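C381 turret protein (Sulfolobus turreted icosahedral virus, PDB 4IND) probably builds the turrets that stand on the viral capsid, each chain folding into three successive jelly rolls and associating here as a pentamer. Local coordinates at residues 274-279 and 364-368; 302-307 and 332-336; 310-314 and 354-359. All blocks are in the same frame, centred on the assembly; numbering follows the deposited sequence.

Contact 1 (274-279 and 364-368); sequences QSVTLS and SVTIT
Two hydroxyl pairs, Ser275 with Thr368 and Thr277 with Thr366, bridge the seam where the first and last strands of the third jelly roll, 266-278 and 365-377, run antiparallel. In both pairs the oxygens are 2.9 Å apart: Ser275 OG meets Thr368 OG1, and Thr277 OG1 meets Thr366 OG1. Both are non-hydrogen-bonded positions of the ladder, so these side-chain bonds fill in where the backbone makes none. All four oxygens are turned away from their own carbonyl carbons (chi1 -66° in Thr277 and Thr366), which aims them at each other across the solvent-facing side of the sheet.

The backbone bonds alternate with the hydroxyl pairs: Val276 and Ile367, between them, exchange two N-H...O bonds, and Leu278 and Val365, beyond Thr277, do the same. The shortest of the four, Leu278 N to Val365 O, measures 2.7 Å. The opposite face is apolar. Here Ile367 CG1 is wedged between its own N and carbonyl carbon, a placement that lays it 4.1 Å from Val276 CB, while its terminal CD1 comes within 4.2 Å of Leu278 CD1 as the two chains slant past each other.

Further out, Leu278 and Ile367 rest on Val311 of the opposing sheet, and Thr368 continues the ladder to Ser305 on the next strand. At the far end of the pairing Gln274 bends forward along its own strand: NE2 donates to Ser275 O over 3.0 Å, the acceptor lying 23° out of the amide plane.

Contact 2 (302-307 and 332-336); sequences ASVSGL and DFIAG
Phe333 and Val304 meet through two complementary torsions. Phe333 swings CG away from its own carbonyl carbon (chi1 -65°), while in Val304 CG1 stands opposite the backbone N (chi1 175°), which leaves CG2 beside that N and pointing at the ring. The methyl lands almost exactly over the middle of the ring: CG2 of Val304 is 3.4 Å from the ring centroid of Phe333 and 1° off the normal, a CH-pi contact in which all six ring carbons are about equally near. Ala302 meets the same ring at its edge, CB lying 3.8 Å from CZ of Phe333.

Nearer the backbone of Phe333, Leu307 crosses it at about a right angle and sets CD1 3.9 Å from Phe333 CB. Its other methyl, CD2, reaches Ile334 CD1 at 4.3 Å, which extends the apolar patch toward the surface.

Phe333 sits in a turn that is itself tied down, and its ring also meets Trp331 edge-to-face. Asp332 OD1 accepts twice, from Ile334 N nearly along the C-O axis and from Ala335 N (3.1 Å), which arrives from above the carboxylate plane; Gly336 N closes on Asp332 O at 2.7 Å. Phe271 of a second subunit packs on Asp332 and Ala335. An Asx turn, extended to an Asx motif by Ala335 N, thus opens the loop after strand F, and Phe333 from that loop packs between the two sheets of the jelly roll, against strand D.

Contact 3 (310-314 and 354-359); sequences AVTQC and LVANGG
Val355 CG1 lies over the flat carboxamide of Gln313, 3.5 Å from Gln313 NE2 and only slightly farther from its CD and OE1. Gln313 OE1 also lies 3.9 Å from Asn357 CB, and the two amide planes are turned 45° from one another, so they do not stack. Beside the Asn357 amide stands the Thr312 hydroxyl, with OG1 3.7 Å from Asn357 CB. Gln313 reaches this far because its chain is fully extended (chi1 177°, with CG opposite the backbone N); its OE1 is taken by Gln282 and its NE2 by Gln315.

Beneath these side chains the ladder is interrupted by a classic beta bulge, in which two residues, Thr312 and Gln313, stand opposite the single Asn357. One carbonyl therefore serves two backbone donors: Asn357 O accepts from Thr312 N at 2.9 Å and from Gln313 N at 3.2 Å, both from the same face of its plane, with a weak addition from Thr312 OG1. Asn357 N answers to Gln313 O at 2.9 Å. Past the bulge, Gly359 N closes the strand ends with a bond to Ala310 O.

On the other side, Cys314 SG touches Leu354 CD1 at 4.2 Å. That surface looks inward: Val311 packs on Val365 and Cys314 on Ile367, both of strand 365-377, and Cys314 also on Phe333 of the loop after strand 328-332, while strand 351-358 is itself flanked by strand 283-289 beyond it.

In the fold
All three contacts are partly buried: apolar groups point into one jelly roll, while the hydroxyls of contact 1 and the turn residues of contact 2 lie at the surface. Contact 1 and contact 3 each pair strands, in opposite sheets, and combine backbone bonds with polar outer faces, hydroxyls in one and amides in the other; contact 2 sets a loop against a strand through apolar groups. The two sheets meet where Leu278 CD2 lies 3.8 Å from Ala356 CB. Contacts 1 and 2 share a sheet through neighbouring strands 365-377 and 295-305, probably bonded from Ser305 N to Thr368 O; a probable backbone bond, Phe333 N to Cys314 O, links contacts 2 and 3.

Contact 1 (274-279 and 364-368)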
loop_
_atom_site.group_PDB
_atom_site.type_symbol
_atom_site.label_atom_id
_atom_site.label_comp_id
_atom_site.label_asym_id
_atom_site.label_seq_id
_atom_site.Cartn_x
_atom_site.Cartn_y
_atom_site.Cartn_z
ATOM N N GLN A 274 -17.996 -17.144 -33.497
ATOM C CA GLN A 274 -17.695 -16.593 -34.805
ATOM C C GLN A 274 -17.423 -17.723 -35.775
ATOM O O GLN A 274 -16.573 -18.569 -35.516
ATOM C CB GLN A 274 -16.475 -15.674 -34.708
ATOM C CG GLN A 274 -15.996 -15.128 -36.042
ATOM C CD GLN A 274 -16.980 -14.158 -36.654
ATOM O OE1 GLN A 274 -17.496 -13.272 -35.974
ATOM N NE2 GLN A 274 -17.252 -14.325 -37.944
ATOM N N SER A 275 -18.147 -17.747 -36.889
ATOM C CA SER A 275 -17.912 -18.753 -37.914
ATOM C C SER A 275 -17.026 -18.225 -39.026
ATOM O O SER A 275 -17.030 -17.030 -39.332
ATOM C CB SER A 275 -19.225 -19.266 -38.495
ATOM O OG SER A 275 -19.857 -20.141 -37.582
ATOM N N VAL A 276 -16.257 -19.130 -39.618
ATOM C CA VAL A 276 -15.381 -18.787 -40.730
ATOM C C VAL A 276 -15.477 -19.888 -41.759
ATOM O O VAL A 276 -15.338 -21.071 -41.434
ATOM C CB VAL A 276 -13.924 -18.626 -40.282
ATOM C CG1 VAL A 276 -13.030 -18.421 -41.489
ATOM C CG2 VAL A 276 -13.802 -17.456 -39.324
ATOM N N THR A 277 -15.733 -19.505 -43.003
ATOM C CA THR A 277 -15.842 -20.475 -44.077
ATOM C C THR A 277 -14.582 -20.482 -44.920
ATOM O O THR A 277 -14.156 -19.441 -45.428
ATOM C CB THR A 277 -17.067 -20.202 -44.960
ATOM O OG1 THR A 277 -18.257 -20.405 -44.190
ATOM C CG2 THR A 277 -17.086 -21.137 -46.145
ATOM N N LEU A 278 -13.991 -21.663 -45.063
ATOM C CA LEU A 278 -12.708 -21.805 -45.736
ATOM C C LEU A 278 -12.889 -22.501 -47.064
ATOM O O LEU A 278 -13.551 -23.535 -47.148
ATOM C CB LEU A 278 -11.730 -22.594 -44.857
ATOM C CG LEU A 278 -11.446 -22.000 -43.473
ATOM C CD1 LEU A 278 -10.680 -22.983 -42.596
ATOM C CD2 LEU A 278 -10.695 -20.681 -43.588
ATOM N N SER A 279 -12.291 -21.946 -48.109
ATOM C CA SER A 279 -12.426 -22.528 -49.437
ATOM C C SER A 279 -11.136 -22.438 -50.247
ATOM O O SER A 279 -11.157 -22.062 -51.421
ATOM C CB SER A 279 -13.570 -21.852 -50.190
ATOM O OG SER A 279 -13.394 -20.445 -50.204
ATOM N N SER A 364 -15.937 -26.353 -49.445
ATOM C CA SER A 364 -15.584 -25.437 -48.371
ATOM C C SER A 364 -15.804 -26.088 -47.010
ATOM O O SER A 364 -16.611 -27.006 -46.876
ATOM C CB SER A 364 -16.393 -24.142 -48.484
ATOM O OG SER A 364 -17.772 -24.386 -48.264
ATOM N N VAL A 365 -15.065 -25.614 -46.009
ATOM C CA VAL A 365 -15.205 -26.092 -44.640
ATOM C C VAL A 365 -15.527 -24.909 -43.743
ATOM O O VAL A 365 -14.885 -23.856 -43.836
ATOM C CB VAL A 365 -13.903 -26.722 -44.126
ATOM C CG1 VAL A 365 -14.142 -27.434 -42.800
ATOM C CG2 VAL A 365 -13.329 -27.674 -45.145
ATOM N N THR A 366 -16.517 -25.080 -42.874
ATOM C CA THR A 366 -16.891 -24.025 -41.944
ATOM C C THR A 366 -16.514 -24.424 -40.525
ATOM O O THR A 366 -16.938 -25.466 -40.024
ATOM C CB THR A 366 -18.404 -23.705 -42.010
ATOM O OG1 THR A 366 -18.727 -23.153 -43.292
ATOM C CG2 THR A 366 -18.784 -22.703 -40.928
ATOM N N ILE A 367 -15.704 -23.593 -39.888
ATOM C CA ILE A 367 -15.324 -23.807 -38.503
ATOM C C ILE A 367 -15.929 -22.713 -37.647
ATOM O O ILE A 367 -16.207 -21.616 -38.129
ATOM C CB ILE A 367 -13.808 -23.784 -38.336
ATOM C CG1 ILE A 367 -13.257 -22.450 -38.828
ATOM C CG2 ILE A 367 -13.165 -24.926 -39.110
ATOM C CD1 ILE A 367 -11.767 -22.305 -38.619
ATOM N N THR A 368 -16.136 -23.015 -36.376
ATOM C CA THR A 368 -16.743 -22.056 -35.475
ATOM C C THR A 368 -15.879 -21.887 -34.250
ATOM O O THR A 368 -15.578 -22.865 -33.560
ATOM C CB THR A 368 -18.151 -22.495 -35.069
ATOM O OG1 THR A 368 -18.980 -22.552 -36.238
ATOM C CG2 THR A 368 -18.756 -21.507 -34.071
#

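Contact 2 (302-307 and 332-336)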
loop_
_atom_site.group_PDB
_atom_site.type_symbol
_atom_site.label_atom_id
_atom_site.label_comp_id
_atom_site.label_asym_id
_atom_site.label_seq_id
_atom_site.Cartn_x
_atom_site.Cartn_y
_atom_site.Cartn_z
ATOM N N ALA A 302 -10.900 -20.588 -25.230
ATOM C CA ALA A 302 -11.240 -20.628 -26.647
ATOM C C ALA A 302 -11.360 -22.059 -27.142
ATOM O O ALA A 302 -10.650 -22.957 -26.681
ATOM C CB ALA A 302 -10.226 -19.857 -27.484
ATOM N N SER A 303 -12.263 -22.266 -28.089
ATOM C CA SER A 303 -12.486 -23.589 -28.644
ATOM C C SER A 303 -12.922 -23.450 -30.093
ATOM O O SER A 303 -13.565 -22.466 -30.467
ATOM C CB SER A 303 -13.566 -24.309 -27.846
ATOM O OG SER A 303 -13.673 -25.650 -28.251
ATOM N N VAL A 304 -12.554 -24.417 -30.916
ATOM C CA VAL A 304 -12.982 -24.414 -32.316
ATOM C C VAL A 304 -13.644 -25.743 -32.628
ATOM O O VAL A 304 -13.094 -26.802 -32.321
ATOM C CB VAL A 304 -11.808 -24.170 -33.282
ATOM C CG1 VAL A 304 -12.271 -24.292 -34.728
ATOM C CG2 VAL A 304 -11.198 -22.786 -33.030
ATOM N N SER A 305 -14.838 -25.687 -33.215
ATOM C CA SER A 305 -15.516 -26.887 -33.660
ATOM C C SER A 305 -15.524 -26.899 -35.170
ATOM O O SER A 305 -15.474 -25.843 -35.813
ATOM C CB SER A 305 -16.944 -26.943 -33.129
ATOM O OG SER A 305 -17.678 -25.814 -33.552
ATOM N N GLY A 306 -15.568 -28.097 -35.734
ATOM C CA GLY A 306 -15.649 -28.255 -37.172
ATOM C C GLY A 306 -14.304 -28.521 -37.810
ATOM O O GLY A 306 -14.200 -28.588 -39.033
ATOM N N LEU A 307 -13.266 -28.663 -36.989
ATOM C CA LEU A 307 -11.941 -28.989 -37.509
ATOM C C LEU A 307 -11.922 -30.366 -38.160
ATOM O O LEU A 307 -12.413 -31.331 -37.588
ATOM C CB LEU A 307 -10.899 -28.942 -36.399
ATOM C CG LEU A 307 -10.533 -27.544 -35.914
ATOM C CD1 LEU A 307 -9.444 -27.607 -34.849
ATOM C CD2 LEU A 307 -10.109 -26.675 -37.087
ATOM N N ASP A 332 -2.782 -22.423 -31.099
ATOM C CA ASP A 332 -2.846 -23.055 -32.397
ATOM C C ASP A 332 -3.737 -24.284 -32.246
ATOM O O ASP A 332 -3.371 -25.246 -31.573
ATOM C CB ASP A 332 -1.447 -23.441 -32.863
ATOM C CG ASP A 332 -1.441 -24.027 -34.257
ATOM O OD1 ASP A 332 -2.448 -24.655 -34.651
ATOM O OD2 ASP A 332 -0.432 -23.860 -34.967
ATOM N N PHE A 333 -4.926 -24.242 -32.841
ATOM C CA PHE A 333 -5.906 -25.307 -32.635
ATOM C C PHE A 333 -5.538 -26.605 -33.345
ATOM O O PHE A 333 -6.037 -27.678 -32.999
ATOM C CB PHE A 333 -7.308 -24.835 -33.035
ATOM C CG PHE A 333 -7.823 -23.738 -32.177
ATOM C CD1 PHE A 333 -8.470 -24.020 -30.985
ATOM C CD2 PHE A 333 -7.637 -22.408 -32.536
ATOM C CE1 PHE A 333 -8.941 -22.982 -30.168
ATOM C CE2 PHE A 333 -8.104 -21.376 -31.729
ATOM C CZ PHE A 333 -8.753 -21.661 -30.546
ATOM N N ILE A 334 -4.669 -26.511 -34.344
ATOM C CA ILE A 334 -4.184 -27.708 -35.024
ATOM C C ILE A 334 -3.094 -28.362 -34.184
ATOM O O ILE A 334 -3.185 -29.525 -33.833
ATOM C CB ILE A 334 -3.608 -27.386 -36.418
ATOM C CG1 ILE A 334 -4.626 -26.622 -37.274
ATOM C CG2 ILE A 334 -3.135 -28.657 -37.109
ATOM C CD1 ILE A 334 -5.927 -27.355 -37.483
ATOM N N ALA A 335 -2.062 -27.592 -33.856
ATOM C CA ALA A 335 -0.909 -28.098 -33.108
ATOM C C ALA A 335 -1.239 -28.403 -31.648
ATOM O O ALA A 335 -0.720 -29.356 -31.069
ATOM C CB ALA A 335 0.244 -27.088 -33.182
ATOM N N GLY A 336 -2.100 -27.585 -31.054
ATOM C CA GLY A 336 -2.384 -27.682 -29.628
ATOM C C GLY A 336 -3.664 -28.409 -29.249
ATOM O O GLY A 336 -3.819 -28.832 -28.105
#

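Contact 3 (310-314 and 354-359)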
loop_
_atom_site.group_PDB
_atom_site.type_symbol
_atom_site.label_atom_id
_atom_site.label_comp_id
_atom_site.label_asym_id
_atom_site.label_seq_id
_atom_site.Cartn_x
_atom_site.Cartn_y
_atom_site.Cartn_z
ATOM N N ALA A 310 -9.140 -31.343 -43.499
ATOM C CA ALA A 310 -9.227 -30.352 -44.570
ATOM C C ALA A 310 -8.795 -28.957 -44.115
ATOM O O ALA A 310 -8.617 -28.069 -44.942
ATOM C CB ALA A 310 -10.634 -30.308 -45.146
ATOM N N VAL A 311 -8.633 -28.770 -42.804
ATOM C CA VAL A 311 -8.158 -27.502 -42.248
ATOM C C VAL A 311 -6.664 -27.598 -41.964
ATOM O O VAL A 311 -6.229 -28.448 -41.192
ATOM C CB VAL A 311 -8.902 -27.139 -40.942
ATOM C CG1 VAL A 311 -8.500 -25.735 -40.454
ATOM C CG2 VAL A 311 -10.401 -27.225 -41.146
ATOM N N THR A 312 -5.887 -26.722 -42.591
ATOM C CA THR A 312 -4.429 -26.761 -42.496
ATOM C C THR A 312 -3.872 -25.718 -41.537
ATOM O O THR A 312 -2.743 -25.838 -41.061
ATOM C CB THR A 312 -3.793 -26.522 -43.866
ATOM O OG1 THR A 312 -4.206 -25.243 -44.367
ATOM C CG2 THR A 312 -4.213 -27.608 -44.845
ATOM N N GLN A 313 -4.660 -24.684 -41.273
ATOM C CA GLN A 313 -4.238 -23.647 -40.348
ATOM C C GLN A 313 -5.416 -23.116 -39.565
ATOM O O GLN A 313 -6.478 -22.854 -40.117
ATOM C CB GLN A 313 -3.548 -22.494 -41.082
ATOM C CG GLN A 313 -3.145 -21.341 -40.153
ATOM C CD GLN A 313 -2.539 -20.158 -40.897
ATOM O OE1 GLN A 313 -2.814 -19.943 -42.081
ATOM N NE2 GLN A 313 -1.708 -19.383 -40.200
ATOM N N CYS A 314 -5.218 -22.958 -38.266
ATOM C CA CYS A 314 -6.248 -22.392 -37.422
ATOM C C CYS A 314 -5.563 -21.863 -36.177
ATOM O O CYS A 314 -5.376 -22.599 -35.207
ATOM C CB CYS A 314 -7.301 -23.455 -37.082
ATOM S SG CYS A 314 -8.750 -22.790 -36.225
ATOM N N LEU A 354 -8.509 -14.411 -35.885
ATOM C CA LEU A 354 -8.323 -15.821 -36.210
ATOM C C LEU A 354 -7.766 -15.929 -37.618
ATOM O O LEU A 354 -8.324 -15.366 -38.573
ATOM C CB LEU A 354 -9.645 -16.573 -36.141
ATOM C CG LEU A 354 -9.553 -18.084 -36.356
ATOM C CD1 LEU A 354 -8.878 -18.751 -35.169
ATOM C CD2 LEU A 354 -10.935 -18.668 -36.571
ATOM N N VAL A 355 -6.651 -16.631 -37.748
ATOM C CA VAL A 355 -6.057 -16.847 -39.053
ATOM C C VAL A 355 -6.239 -18.320 -39.371
ATOM O O VAL A 355 -5.830 -19.179 -38.602
ATOM C CB VAL A 355 -4.569 -16.465 -39.074
ATOM C CG1 VAL A 355 -3.981 -16.700 -40.461
ATOM C CG2 VAL A 355 -4.386 -15.006 -38.666
ATOM N N ALA A 356 -6.870 -18.613 -40.498
ATOM C CA ALA A 356 -7.210 -19.985 -40.819
ATOM C C ALA A 356 -7.048 -20.234 -42.305
ATOM O O ALA A 356 -7.092 -19.304 -43.113
ATOM C CB ALA A 356 -8.636 -20.299 -40.375
ATOM N N ASN A 357 -6.856 -21.500 -42.657
ATOM C CA ASN A 357 -6.727 -21.885 -44.047
ATOM C C ASN A 357 -7.161 -23.336 -44.206
ATOM O O ASN A 357 -7.080 -24.128 -43.258
ATOM C CB ASN A 357 -5.287 -21.690 -44.529
ATOM C CG ASN A 357 -5.176 -21.688 -46.041
ATOM O OD1 ASN A 357 -6.163 -21.895 -46.759
ATOM N ND2 ASN A 357 -3.970 -21.447 -46.540
ATOM N N GLY A 358 -7.627 -23.682 -45.399
ATOM C CA GLY A 358 -8.121 -25.022 -45.651
ATOM C C GLY A 358 -9.294 -25.029 -46.614
ATOM O O GLY A 358 -9.645 -24.000 -47.190
ATOM N N GLY A 359 -9.901 -26.199 -46.789
ATOM C CA GLY A 359 -10.997 -26.350 -47.724
ATOM C C GLY A 359 -10.504 -26.208 -49.147
ATOM O O GLY A 359 -9.299 -26.095 -49.382
#